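Local coordinates for protein multicopper oxidase (PDB 6TTD) that probably couples the oxidation of metal ions or laccase-type organic substrates to the reduction of dioxygen to water, using its bound copper ions, at residues G197-P202 with E244-R249; G225-T230 with M353-N358; D229-N234 with F361-F366; D437-E442 with V493-P498. All blocks are in the same frame, centred on the assembly; numbering follows the deposited sequence.

Contact 1: G197-P202 with E244-R249; sequences GVTDIP and ERKIYR
Parallel strand pairing joins Asp200 to Arg249 where strands 200-208 and 247-254 begin side by side in a cupredoxin-type domain of the multicopper oxidase. As in any parallel bridge, one residue is held by two alternate ones across from it: Arg249 N donates to Thr199 O at 2.8 Å, and Arg249 O accepts from Ile201 N at 2.8 Å. The short strand axes diverge by 40°, and no further bridge forms between the two segments.

Asp200 and Arg249 send their side chains out alongside each other. In both, CG is anti to the backbone N (chi1 -179° and 179°), which lays Asp200 OD1 beside the aliphatic Arg249 CD at 3.6 Å. The oxygen stands well out of the guanidinium plane, so no N-H points at it, and any attraction is probably through charge alone; a water linking Asp200 OD2 to Arg249 NH1, the latter weakly, spans the gap. The full salt bridges lie outside: Asp200 to Arg251, Arg249 to Asp302 and Glu185.

Thr199 CG2 sits over one face of the Tyr248 ring, 4.2 Å from its centroid, a CH-pi contact, and also meets Lys246 CE at 3.6 Å. Tyr248 OH is fixed by Glu244 N at 2.8 Å.

Helix 183-192 packs against Asp200, Ile247 and Arg249, Ile201 and Tyr248 rest on strand 239-244, and strand 300-306 is the antiparallel neighbour of 247-254.

Contact 2: G225-T230 with M353-N358; sequences GFWGDT and MGMADN
One face of the Trp227 indole is covered by the backbone of residues 355-357. Ala356 CA stands 3.5 Å above the plane over the ring centre, forming a CH-pi contact 14° off the normal of the five-membered ring, and Ala356 CB is 3.5 Å from Trp227 CE2. Toward the rim of the same face lies Asp357 N, while Gly225 O sits in the plane at the edge. With CG anti to its own carbonyl carbon (chi1 -65°), the indole is laid along the incoming chain, and its NE1 is held by Met224 O. The Asp357 carboxylate is turned 72° from the indole and is anchored by Arg259 and Ser359.

Met355 runs past Trp227 in the opposite direction, CG 3.8 Å from Trp227 CD1, then bends at its last torsion. Its sulfur comes obliquely to the Phe226 ring, SD 5.1 Å from the centroid, a Met-aromatic contact. Both segments are irregular loops; 353-358 is the end of a methionine-rich loop whose preceding part is not modelled, probably because it is mobile. With an alanine at Trp227, Ala356 would probably lose its platform and the end of this loop would be left free to shift. A water accepts from Met355 N at 2.9 Å and donates to Gly225 O at 2.8 Å. Phe226 N donates to Glu513, next to the copper ligand His514.

Contact 3: D229-N234 with F361-F366; sequences DTILVN and FEVMEF
Next to Val233, whose CG2 meets Val363 CG1 at 3.7 Å, Asn234 ND2 donates to two carbonyls, Pro202 O and Asn50 O, while Asn234 OD1 accepts from Ile204 N; these bonds pin the end of strand 230-233. Between the two segments themselves the contact is apolar. The strand axes are 7.1 Å apart at closest approach and inclined by 30°, and side chains rather than backbone bonds join them, consistent with packing inside a cupredoxin-type domain.

Ile231 carries most of it. Its CG1 and CD1 both come to Phe361 CE2, CG1 at 3.4 Å, crossing the side chain at about a right angle, and its other branch, CG2, reaches Val363 CG1 at 4.1 Å. The phenyl gets there because CG lies between the backbone N and the carbonyl carbon (chi1 50°). A serine in place of Phe361 would probably open a gap beside Ile231 and leave its CD1 without a packing partner here. Farther along, Val233 CG1 approaches Met364 SD at 4.4 Å.

Val363 and Met364 form a classic bulge opposite Leu318 of strand 315-321. Strand 230-233 pairs antiparallel with 200-208, whereas 361-370 lies between 315-321, antiparallel, and 239-244, parallel.

Contact 4: D437-E442 with V493-P498; sequences DVVILE and VDMSHP
Val439 and Val493 satisfy each other's backbone as a hydrogen-bonded antiparallel pair: Val439 N donates to Val493 O at 2.9 Å, in the carbonyl plane, and Val493 N returns a bond to Val439 O at 2.8 Å, 171° at the hydrogen. Asp437 O is taken by Met495 N at 2.9 Å. Between these lies the non-hydrogen-bonded pair of Val438 and Asp494, where Val438 CA approaches Val493 O at 3.3 Å as a CA-H...O contact, giving that carbonyl a second, softer partner.

Most polar side-chain atoms are satisfied by residues other than the one paired opposite. Asp437 OD2 accepts from two donors, Asn434 N and Gln433 NE2. Asp494 OD1 accepts a hydrogen bond from Ser496 OG at 2.7 Å, on the syn side but 31° out of the carboxylate plane. This bond spans the inverse gamma turn centred on Met495, in which Ser496 N also donates weakly to Asp494 O. Glu442 is salt-bridged to Arg397 and to Arg490 of the partner strand.

On the face that carries Val439, Val493 and Met495 the contact is mainly apolar, with Asp437 at its end. Val439 CG2 lies 4.2 Å from Met495 SD, and Leu441 CG comes to Val493 CG2 at 4.1 Å. Met495, extended beyond CG, packs against Tyr523 and Val525 of strand 520-525, so this face meets the second sheet of the domain's beta sandwich. Within its own sheet, strand 437-445 sits between 394-402, parallel, and 488-495, antiparallel, which is flanked in turn by 461-465.

How the contacts relate
From the N terminus, residues 197-202 open contact 1, and the chain then passes through 225-230 and 229-234, the overlapping starts of contacts 2 and 3, before 244-249 closes contact 1. Contacts 2 and 3 close much later, at 353-358 and 361-366, so both cross contact 1. They share Asp229 and Thr230, and their centres are 16 Å apart. Contacts 1 and 3 touch. Together these three tie the strands of the middle domain to one another and to the methionine-rich loop. Contact 4 follows in series, closing the loop between 437-442 and 493-498 within the C-terminal domain, its centre about 37 Å from that of contact 3, across the molecule.

Contact 1: G197-P202 with E244-R249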
loop_
_atom_site.group_PDB
_atom_site.type_symbol
_atom_site.label_atom_id
_atom_site.label_comp_id
_atom_site.label_asym_id
_atom_site.label_seq_id
_atom_site.Cartn_x
_atom_site.Cartn_y
_atom_site.Cartn_z
ATOM N N GLY A 197 -12.031 -10.515 -9.704
ATOM C CA GLY A 197 -11.700 -11.909 -9.645
ATOM C C GLY A 197 -11.716 -12.591 -10.986
ATOM O O GLY A 197 -11.359 -13.774 -11.073
ATOM N N VAL A 198 -12.171 -11.894 -12.028
ATOM C CA VAL A 198 -12.263 -12.467 -13.356
ATOM C C VAL A 198 -11.380 -11.628 -14.262
ATOM O O VAL A 198 -10.378 -12.119 -14.798
ATOM C CB VAL A 198 -13.714 -12.511 -13.855
ATOM C CG1 VAL A 198 -13.755 -13.119 -15.229
ATOM C CG2 VAL A 198 -14.542 -13.315 -12.904
ATOM N N THR A 199 -11.694 -10.339 -14.376
ATOM C CA THR A 199 -10.837 -9.442 -15.139
ATOM C C THR A 199 -10.293 -8.292 -14.313
ATOM O O THR A 199 -9.515 -7.494 -14.850
ATOM C CB THR A 199 -11.584 -8.873 -16.341
ATOM O OG1 THR A 199 -12.902 -8.454 -15.910
ATOM C CG2 THR A 199 -11.657 -9.961 -17.391
ATOM N N ASP A 200 -10.703 -8.157 -13.046
ATOM C CA ASP A 200 -10.156 -7.140 -12.147
ATOM C C ASP A 200 -9.476 -7.898 -11.013
ATOM O O ASP A 200 -10.155 -8.482 -10.172
ATOM C CB ASP A 200 -11.268 -6.214 -11.655
ATOM C CG ASP A 200 -10.779 -5.079 -10.710
ATOM O OD1 ASP A 200 -9.577 -5.006 -10.277
ATOM O OD2 ASP A 200 -11.666 -4.247 -10.374
ATOM N N ILE A 201 -8.146 -7.910 -11.007
ATOM C CA ILE A 201 -7.380 -8.925 -10.295
ATOM C C ILE A 201 -6.411 -8.248 -9.338
ATOM O O ILE A 201 -5.501 -7.538 -9.779
ATOM C CB ILE A 201 -6.594 -9.841 -11.255
ATOM C CG1 ILE A 201 -7.500 -10.440 -12.348
ATOM C CG2 ILE A 201 -5.732 -10.932 -10.444
ATOM C CD1 ILE A 201 -8.551 -11.488 -11.834
ATOM N N PRO A 202 -6.519 -8.504 -8.038
ATOM C CA PRO A 202 -5.499 -8.019 -7.101
ATOM C C PRO A 202 -4.185 -8.780 -7.309
ATOM O O PRO A 202 -4.180 -10.002 -7.495
ATOM C CB PRO A 202 -6.097 -8.310 -5.705
ATOM C CG PRO A 202 -7.531 -8.862 -5.960
ATOM C CD PRO A 202 -7.609 -9.291 -7.417
ATOM N N GLU A 244 -7.210 -14.451 -21.312
ATOM C CA GLU A 244 -7.660 -14.362 -22.695
ATOM C C GLU A 244 -7.160 -13.065 -23.319
ATOM O O GLU A 244 -6.738 -12.139 -22.618
ATOM C CB GLU A 244 -9.181 -14.390 -22.746
ATOM C CG GLU A 244 -9.788 -15.451 -21.836
ATOM C CD GLU A 244 -11.308 -15.486 -21.981
ATOM O OE1 GLU A 244 -11.910 -14.600 -22.625
ATOM O OE2 GLU A 244 -11.906 -16.441 -21.496
ATOM N N ARG A 245 -7.247 -12.987 -24.648
ATOM C CA ARG A 245 -6.810 -11.784 -25.369
ATOM C C ARG A 245 -7.883 -10.703 -25.174
ATOM O O ARG A 245 -8.799 -10.522 -25.974
ATOM C CB ARG A 245 -6.562 -12.099 -26.838
ATOM C CG ARG A 245 -5.424 -13.091 -27.024
ATOM C CD ARG A 245 -5.050 -13.364 -28.569
ATOM N NE ARG A 245 -4.560 -12.163 -29.264
ATOM C CZ ARG A 245 -5.304 -11.451 -30.080
ATOM N NH1 ARG A 245 -6.543 -11.831 -30.315
ATOM N NH2 ARG A 245 -4.838 -10.347 -30.634
ATOM N N LYS A 246 -7.796 -10.002 -24.047
ATOM C CA LYS A 246 -8.676 -8.882 -23.772
ATOM C C LYS A 246 -7.975 -8.004 -22.733
ATOM O O LYS A 246 -6.825 -8.264 -22.358
ATOM C CB LYS A 246 -10.055 -9.350 -23.300
ATOM C CG LYS A 246 -10.097 -10.186 -22.032
ATOM C CD LYS A 246 -11.458 -10.908 -22.066
ATOM C CE LYS A 246 -11.921 -11.211 -20.752
ATOM N NZ LYS A 246 -13.302 -11.700 -20.848
ATOM N N ILE A 247 -8.654 -6.933 -22.290
ATOM C CA ILE A 247 -8.053 -6.029 -21.324
ATOM C C ILE A 247 -8.369 -6.524 -19.920
ATOM O O ILE A 247 -9.515 -6.891 -19.617
ATOM C CB ILE A 247 -8.558 -4.595 -21.533
ATOM C CG1 ILE A 247 -8.073 -4.082 -22.919
ATOM C CG2 ILE A 247 -8.152 -3.675 -20.299
ATOM C CD1 ILE A 247 -8.696 -2.732 -23.317
ATOM N N TYR A 248 -7.356 -6.598 -19.088
ATOM C CA TYR A 248 -7.508 -6.895 -17.671
ATOM C C TYR A 248 -7.068 -5.687 -16.872
ATOM O O TYR A 248 -6.222 -4.910 -17.329
ATOM C CB TYR A 248 -6.626 -8.077 -17.192
ATOM C CG TYR A 248 -7.125 -9.425 -17.682
ATOM C CD1 TYR A 248 -7.029 -9.749 -19.023
ATOM C CD2 TYR A 248 -7.682 -10.340 -16.820
ATOM C CE1 TYR A 248 -7.452 -10.973 -19.486
ATOM C CE2 TYR A 248 -8.081 -11.602 -17.268
ATOM C CZ TYR A 248 -7.999 -11.870 -18.610
ATOM O OH TYR A 248 -8.408 -13.066 -19.134
ATOM N N ARG A 249 -7.622 -5.553 -15.668
ATOM C CA ARG A 249 -7.118 -4.610 -14.672
ATOM C C ARG A 249 -6.394 -5.381 -13.576
ATOM O O ARG A 249 -6.929 -6.375 -13.042
ATOM C CB ARG A 249 -8.242 -3.812 -14.042
ATOM C CG ARG A 249 -7.763 -2.826 -12.985
ATOM C CD ARG A 249 -8.972 -2.128 -12.395
ATOM N NE ARG A 249 -8.656 -1.038 -11.478
ATOM C CZ ARG A 249 -9.492 -0.038 -11.234
ATOM N NH1 ARG A 249 -10.649 -0.044 -11.848
ATOM N NH2 ARG A 249 -9.173 0.949 -10.382
HETATM O O HOH W 1 -12.782 -2.458 -12.081
#

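Contact 2: G225-T230 with M353-N358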
loop_
_atom_site.group_PDB
_atom_site.type_symbol
_atom_site.label_atom_id
_atom_site.label_comp_id
_atom_site.label_asym_id
_atom_site.label_seq_id
_atom_site.Cartn_x
_atom_site.Cartn_y
_atom_site.Cartn_z
ATOM N N GLY A 225 15.902 -3.005 6.329
ATOM C CA GLY A 225 14.664 -3.734 6.501
ATOM C C GLY A 225 14.817 -5.205 6.123
ATOM O O GLY A 225 15.920 -5.711 5.819
ATOM N N PHE A 226 13.678 -5.897 6.105
ATOM C CA PHE A 226 13.647 -7.352 5.868
ATOM C C PHE A 226 13.467 -7.667 4.381
ATOM O O PHE A 226 12.550 -7.154 3.755
ATOM C CB PHE A 226 12.522 -8.069 6.635
ATOM C CG PHE A 226 12.397 -9.543 6.251
ATOM C CD1 PHE A 226 13.211 -10.505 6.847
ATOM C CD2 PHE A 226 11.544 -9.933 5.225
ATOM C CE1 PHE A 226 13.131 -11.836 6.454
ATOM C CE2 PHE A 226 11.473 -11.275 4.811
ATOM C CZ PHE A 226 12.230 -12.207 5.431
ATOM N N TRP A 227 14.291 -8.575 3.848
ATOM C CA TRP A 227 14.212 -8.966 2.452
ATOM C C TRP A 227 14.107 -10.478 2.379
ATOM O O TRP A 227 14.956 -11.186 2.947
ATOM C CB TRP A 227 15.463 -8.467 1.699
ATOM C CG TRP A 227 15.552 -6.974 1.639
ATOM C CD1 TRP A 227 15.632 -6.113 2.706
ATOM C CD2 TRP A 227 15.536 -6.143 0.458
ATOM N NE1 TRP A 227 15.651 -4.815 2.261
ATOM C CE2 TRP A 227 15.613 -4.798 0.890
ATOM C CE3 TRP A 227 15.462 -6.404 -0.929
ATOM C CZ2 TRP A 227 15.636 -3.711 -0.016
ATOM C CZ3 TRP A 227 15.494 -5.318 -1.826
ATOM C CH2 TRP A 227 15.576 -3.998 -1.365
ATOM N N GLY A 228 13.109 -10.975 1.644
ATOM C CA GLY A 228 12.847 -12.391 1.575
ATOM C C GLY A 228 13.396 -13.033 0.314
ATOM O O GLY A 228 13.673 -12.375 -0.688
ATOM N N ASP A 229 13.534 -14.357 0.346
ATOM C CA ASP A 229 14.092 -14.984 -0.840
ATOM C C ASP A 229 13.038 -15.613 -1.751
ATOM O O ASP A 229 13.374 -15.985 -2.871
ATOM C CB ASP A 229 15.219 -15.984 -0.447
ATOM C CG ASP A 229 14.752 -17.094 0.458
ATOM O OD1 ASP A 229 13.520 -17.352 0.512
ATOM O OD2 ASP A 229 15.631 -17.730 1.087
ATOM N N THR A 230 11.761 -15.584 -1.371
ATOM C CA THR A 230 10.662 -16.159 -2.137
ATOM C C THR A 230 9.606 -15.109 -2.439
ATOM O O THR A 230 9.080 -14.463 -1.516
ATOM C CB THR A 230 10.036 -17.311 -1.333
ATOM O OG1 THR A 230 11.057 -18.276 -1.074
ATOM C CG2 THR A 230 8.881 -17.989 -2.061
ATOM N N MET A 353 26.065 -3.167 6.126
ATOM C CA MET A 353 25.129 -3.661 7.114
ATOM C C MET A 353 23.654 -3.617 6.583
ATOM O O MET A 353 22.947 -2.581 6.691
ATOM C CB MET A 353 25.267 -2.861 8.408
ATOM C CG MET A 353 24.290 -3.331 9.456
ATOM S SD MET A 353 24.675 -2.948 11.169
ATOM C CE MET A 353 23.159 -3.450 11.979
ATOM N N GLY A 354 23.217 -4.745 6.003
ATOM C CA GLY A 354 21.851 -4.928 5.526
ATOM C C GLY A 354 21.696 -6.251 4.801
ATOM O O GLY A 354 22.657 -6.955 4.531
ATOM N N MET A 355 20.443 -6.616 4.540
ATOM C CA MET A 355 20.118 -7.835 3.798
ATOM C C MET A 355 19.525 -7.559 2.402
ATOM O O MET A 355 18.938 -8.468 1.790
ATOM C CB MET A 355 19.228 -8.746 4.655
ATOM C CG MET A 355 17.870 -8.259 4.907
ATOM S SD MET A 355 17.148 -9.193 6.291
ATOM C CE MET A 355 17.144 -10.929 5.796
ATOM N N ALA A 356 19.638 -6.324 1.897
ATOM C CA ALA A 356 19.029 -5.939 0.625
ATOM C C ALA A 356 19.748 -6.557 -0.567
ATOM O O ALA A 356 20.923 -6.929 -0.509
ATOM C CB ALA A 356 19.052 -4.420 0.455
ATOM N N ASP A 357 19.033 -6.665 -1.667
ATOM C CA ASP A 357 19.661 -7.010 -2.930
ATOM C C ASP A 357 19.080 -6.107 -4.011
ATOM O O ASP A 357 18.146 -5.328 -3.777
ATOM C CB ASP A 357 19.463 -8.476 -3.298
ATOM C CG ASP A 357 18.020 -8.796 -3.586
ATOM O OD1 ASP A 357 17.605 -8.528 -4.737
ATOM O OD2 ASP A 357 17.302 -9.257 -2.655
ATOM N N ASN A 358 19.684 -6.176 -5.187
ATOM C CA ASN A 358 19.295 -5.362 -6.338
ATOM C C ASN A 358 19.126 -6.279 -7.541
ATOM O O ASN A 358 19.493 -5.931 -8.669
ATOM C CB ASN A 358 20.336 -4.256 -6.608
ATOM C CG ASN A 358 19.837 -3.131 -7.537
ATOM O OD1 ASN A 358 18.648 -2.781 -7.606
ATOM N ND2 ASN A 358 20.766 -2.604 -8.308
HETATM O O HOH W 2 18.599 -5.000 6.099
#

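Contact 3: D229-N234 with F361-F366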
loop_
_atom_site.group_PDB
_atom_site.type_symbol
_atom_site.label_atom_id
_atom_site.label_comp_id
_atom_site.label_asym_id
_atom_site.label_seq_id
_atom_site.Cartn_x
_atom_site.Cartn_y
_atom_site.Cartn_z
ATOM N N ASP A 229 13.534 -14.357 0.346
ATOM C CA ASP A 229 14.092 -14.984 -0.840
ATOM C C ASP A 229 13.038 -15.613 -1.751
ATOM O O ASP A 229 13.374 -15.985 -2.871
ATOM C CB ASP A 229 15.219 -15.984 -0.447
ATOM C CG ASP A 229 14.752 -17.094 0.458
ATOM O OD1 ASP A 229 13.520 -17.352 0.512
ATOM O OD2 ASP A 229 15.631 -17.730 1.087
ATOM N N THR A 230 11.761 -15.584 -1.371
ATOM C CA THR A 230 10.662 -16.159 -2.137
ATOM C C THR A 230 9.606 -15.109 -2.439
ATOM O O THR A 230 9.080 -14.463 -1.516
ATOM C CB THR A 230 10.036 -17.311 -1.333
ATOM O OG1 THR A 230 11.057 -18.276 -1.074
ATOM C CG2 THR A 230 8.881 -17.989 -2.061
ATOM N N ILE A 231 9.289 -14.945 -3.719
ATOM C CA ILE A 231 8.289 -13.976 -4.166
ATOM C C ILE A 231 6.933 -14.667 -4.218
ATOM O O ILE A 231 6.801 -15.751 -4.809
ATOM C CB ILE A 231 8.627 -13.379 -5.542
ATOM C CG1 ILE A 231 10.095 -12.928 -5.592
ATOM C CG2 ILE A 231 7.754 -12.144 -5.766
ATOM C CD1 ILE A 231 10.442 -11.830 -4.548
ATOM N N LEU A 232 5.935 -14.051 -3.588
ATOM C CA LEU A 232 4.561 -14.524 -3.565
ATOM C C LEU A 232 3.661 -13.461 -4.187
ATOM O O LEU A 232 3.878 -12.257 -4.022
ATOM C CB LEU A 232 4.086 -14.783 -2.095
ATOM C CG LEU A 232 5.122 -15.591 -1.277
ATOM C CD1 LEU A 232 4.754 -15.707 0.129
ATOM C CD2 LEU A 232 5.147 -16.944 -1.880
ATOM N N VAL A 233 2.619 -13.893 -4.869
ATOM C CA VAL A 233 1.547 -12.995 -5.272
ATOM C C VAL A 233 0.286 -13.613 -4.680
ATOM O O VAL A 233 0.018 -14.812 -4.883
ATOM C CB VAL A 233 1.424 -12.814 -6.794
ATOM C CG1 VAL A 233 0.298 -11.792 -7.160
ATOM C CG2 VAL A 233 2.753 -12.421 -7.389
ATOM N N ASN A 234 -0.414 -12.837 -3.871
ATOM C CA ASN A 234 -1.579 -13.345 -3.167
ATOM C C ASN A 234 -1.253 -14.640 -2.429
ATOM O O ASN A 234 -2.036 -15.590 -2.463
ATOM C CB ASN A 234 -2.770 -13.556 -4.135
ATOM C CG ASN A 234 -3.132 -12.259 -4.912
ATOM O OD1 ASN A 234 -2.812 -11.136 -4.458
ATOM N ND2 ASN A 234 -3.861 -12.410 -6.009
ATOM N N PHE A 361 14.387 -10.816 -11.306
ATOM C CA PHE A 361 13.807 -12.131 -11.144
ATOM C C PHE A 361 12.378 -12.078 -11.643
ATOM O O PHE A 361 11.780 -11.004 -11.735
ATOM C CB PHE A 361 13.866 -12.593 -9.686
ATOM C CG PHE A 361 13.342 -11.570 -8.678
ATOM C CD1 PHE A 361 14.232 -10.762 -7.975
ATOM C CD2 PHE A 361 11.954 -11.432 -8.432
ATOM C CE1 PHE A 361 13.792 -9.821 -7.060
ATOM C CE2 PHE A 361 11.482 -10.485 -7.495
ATOM C CZ PHE A 361 12.408 -9.680 -6.816
ATOM N N GLU A 362 11.850 -13.248 -12.016
ATOM C CA GLU A 362 10.444 -13.328 -12.380
ATOM C C GLU A 362 9.565 -13.277 -11.130
ATOM O O GLU A 362 9.898 -13.848 -10.100
ATOM C CB GLU A 362 10.145 -14.599 -13.169
ATOM C CG GLU A 362 8.663 -14.630 -13.537
ATOM C CD GLU A 362 8.187 -15.938 -14.137
ATOM O OE1 GLU A 362 8.791 -16.394 -15.143
ATOM O OE2 GLU A 362 7.224 -16.534 -13.597
ATOM N N VAL A 363 8.431 -12.592 -11.239
ATOM C CA VAL A 363 7.431 -12.513 -10.197
ATOM C C VAL A 363 6.293 -13.482 -10.468
ATOM O O VAL A 363 5.924 -14.276 -9.603
ATOM C CB VAL A 363 6.904 -11.054 -10.091
ATOM C CG1 VAL A 363 5.714 -10.941 -9.108
ATOM C CG2 VAL A 363 7.984 -10.167 -9.646
ATOM N N MET A 364 5.716 -13.443 -11.665
ATOM C CA MET A 364 4.692 -14.433 -12.019
ATOM C C MET A 364 4.579 -14.428 -13.540
ATOM O O MET A 364 5.296 -13.683 -14.205
ATOM C CB MET A 364 3.357 -14.113 -11.356
ATOM C CG MET A 364 2.668 -12.872 -11.979
ATOM S SD MET A 364 0.988 -12.696 -11.359
ATOM C CE MET A 364 0.187 -14.076 -12.169
ATOM N N GLU A 365 3.689 -15.250 -14.096
ATOM C CA GLU A 365 3.555 -15.280 -15.553
ATOM C C GLU A 365 2.081 -15.387 -15.927
ATOM O O GLU A 365 1.253 -15.924 -15.166
ATOM C CB GLU A 365 4.333 -16.425 -16.228
ATOM C CG GLU A 365 3.699 -17.843 -16.013
ATOM C CD GLU A 365 4.526 -18.991 -16.611
ATOM O OE1 GLU A 365 5.770 -18.863 -16.576
ATOM O OE2 GLU A 365 3.944 -20.000 -17.107
ATOM N N PHE A 366 1.757 -14.787 -17.072
ATOM C CA PHE A 366 0.425 -14.839 -17.653
ATOM C C PHE A 366 0.510 -15.746 -18.868
ATOM O O PHE A 366 1.443 -15.642 -19.676
ATOM C CB PHE A 366 -0.071 -13.447 -18.026
ATOM C CG PHE A 366 -0.167 -12.523 -16.847
ATOM C CD1 PHE A 366 -1.258 -12.588 -15.975
ATOM C CD2 PHE A 366 0.870 -11.640 -16.563
ATOM C CE1 PHE A 366 -1.331 -11.728 -14.860
ATOM C CE2 PHE A 366 0.829 -10.772 -15.433
ATOM C CZ PHE A 366 -0.270 -10.817 -14.589
#

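Contact 4: D437-E442 with V493-P498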
loop_
_atom_site.group_PDB
_atom_site.type_symbol
_atom_site.label_atom_id
_atom_site.label_comp_id
_atom_site.label_asym_id
_atom_site.label_seq_id
_atom_site.Cartn_x
_atom_site.Cartn_y
_atom_site.Cartn_z
ATOM N N ASP A 437 -5.112 24.411 5.721
ATOM C CA ASP A 437 -3.776 24.829 5.266
ATOM C C ASP A 437 -3.338 23.996 4.067
ATOM O O ASP A 437 -3.583 22.794 4.028
ATOM C CB ASP A 437 -2.736 24.670 6.370
ATOM C CG ASP A 437 -2.894 25.689 7.494
ATOM O OD1 ASP A 437 -3.762 26.579 7.363
ATOM O OD2 ASP A 437 -2.157 25.588 8.508
ATOM N N VAL A 438 -2.708 24.636 3.083
ATOM C CA VAL A 438 -1.927 23.947 2.058
ATOM C C VAL A 438 -0.463 24.060 2.473
ATOM O O VAL A 438 0.039 25.164 2.683
ATOM C CB VAL A 438 -2.127 24.537 0.654
ATOM C CG1 VAL A 438 -1.162 23.812 -0.327
ATOM C CG2 VAL A 438 -3.576 24.396 0.216
ATOM N N VAL A 439 0.204 22.925 2.616
ATOM C CA VAL A 439 1.586 22.841 3.080
ATOM C C VAL A 439 2.368 22.132 1.991
ATOM O O VAL A 439 1.839 21.232 1.332
ATOM C CB VAL A 439 1.758 22.033 4.393
ATOM C CG1 VAL A 439 3.188 22.194 4.889
ATOM C CG2 VAL A 439 0.819 22.451 5.422
ATOM N N ILE A 440 3.631 22.516 1.813
ATOM C CA ILE A 440 4.552 21.761 0.993
ATOM C C ILE A 440 5.472 21.060 1.964
ATOM O O ILE A 440 6.108 21.716 2.785
ATOM C CB ILE A 440 5.326 22.679 0.042
ATOM C CG1 ILE A 440 4.359 23.250 -0.967
ATOM C CG2 ILE A 440 6.418 21.917 -0.730
ATOM C CD1 ILE A 440 4.995 24.296 -1.748
ATOM N N LEU A 441 5.509 19.729 1.907
ATOM C CA LEU A 441 6.460 18.946 2.687
ATOM C C LEU A 441 7.646 18.712 1.798
ATOM O O LEU A 441 7.483 18.238 0.677
ATOM C CB LEU A 441 5.893 17.597 3.129
ATOM C CG LEU A 441 4.639 17.688 3.983
ATOM C CD1 LEU A 441 4.207 16.309 4.467
ATOM C CD2 LEU A 441 4.928 18.630 5.117
ATOM N N GLU A 442 8.829 19.070 2.276
ATOM C CA GLU A 442 10.036 18.859 1.496
ATOM C C GLU A 442 10.918 17.838 2.204
ATOM O O GLU A 442 11.528 18.145 3.242
ATOM C CB GLU A 442 10.787 20.171 1.288
ATOM C CG GLU A 442 12.102 19.949 0.587
ATOM C CD GLU A 442 12.822 21.254 0.332
ATOM O OE1 GLU A 442 12.525 21.875 -0.720
ATOM O OE2 GLU A 442 13.637 21.661 1.210
ATOM N N VAL A 493 0.292 19.176 0.139
ATOM C CA VAL A 493 -0.790 18.585 0.930
ATOM C C VAL A 493 -1.838 19.654 1.210
ATOM O O VAL A 493 -1.531 20.701 1.808
ATOM C CB VAL A 493 -0.281 17.985 2.243
ATOM C CG1 VAL A 493 -1.352 17.028 2.789
ATOM C CG2 VAL A 493 1.055 17.286 1.995
ATOM N N ASP A 494 -3.069 19.392 0.760
ATOM C CA ASP A 494 -4.225 20.197 1.146
ATOM C C ASP A 494 -4.835 19.551 2.409
ATOM O O ASP A 494 -5.522 18.534 2.345
ATOM C CB ASP A 494 -5.213 20.280 -0.010
ATOM C CG ASP A 494 -6.424 21.141 0.312
ATOM O OD1 ASP A 494 -6.527 21.685 1.425
ATOM O OD2 ASP A 494 -7.329 21.219 -0.515
ATOM N N MET A 495 -4.554 20.124 3.573
ATOM C CA MET A 495 -4.940 19.498 4.843
ATOM C C MET A 495 -6.332 19.977 5.254
ATOM O O MET A 495 -6.531 20.549 6.319
ATOM C CB MET A 495 -3.895 19.793 5.918
ATOM C CG MET A 495 -2.582 19.088 5.618
ATOM S SD MET A 495 -1.330 19.140 6.948
ATOM C CE MET A 495 -0.063 17.988 6.362
ATOM N N SER A 496 -7.313 19.718 4.389
ATOM C CA SER A 496 -8.716 20.039 4.671
ATOM C C SER A 496 -9.432 18.766 5.090
ATOM O O SER A 496 -9.383 17.760 4.368
ATOM C CB SER A 496 -9.451 20.630 3.457
ATOM O OG SER A 496 -8.790 21.790 2.954
ATOM N N HIS A 497 -10.123 18.812 6.223
ATOM C CA HIS A 497 -10.851 17.639 6.674
ATOM C C HIS A 497 -12.228 18.066 7.173
ATOM O O HIS A 497 -12.437 19.227 7.551
ATOM C CB HIS A 497 -10.060 16.879 7.763
ATOM C CG HIS A 497 -9.922 17.637 9.069
ATOM N ND1 HIS A 497 -10.904 17.662 10.037
ATOM C CD2 HIS A 497 -8.911 18.400 9.551
ATOM C CE1 HIS A 497 -10.504 18.390 11.062
ATOM N NE2 HIS A 497 -9.295 18.848 10.787
ATOM N N PRO A 498 -13.186 17.143 7.196
ATOM C CA PRO A 498 -14.534 17.464 7.660
ATOM C C PRO A 498 -14.783 17.193 9.143
ATOM O O PRO A 498 -15.942 17.228 9.560
ATOM C CB PRO A 498 -15.383 16.521 6.790
ATOM C CG PRO A 498 -14.558 15.273 6.694
ATOM C CD PRO A 498 -13.102 15.763 6.679
#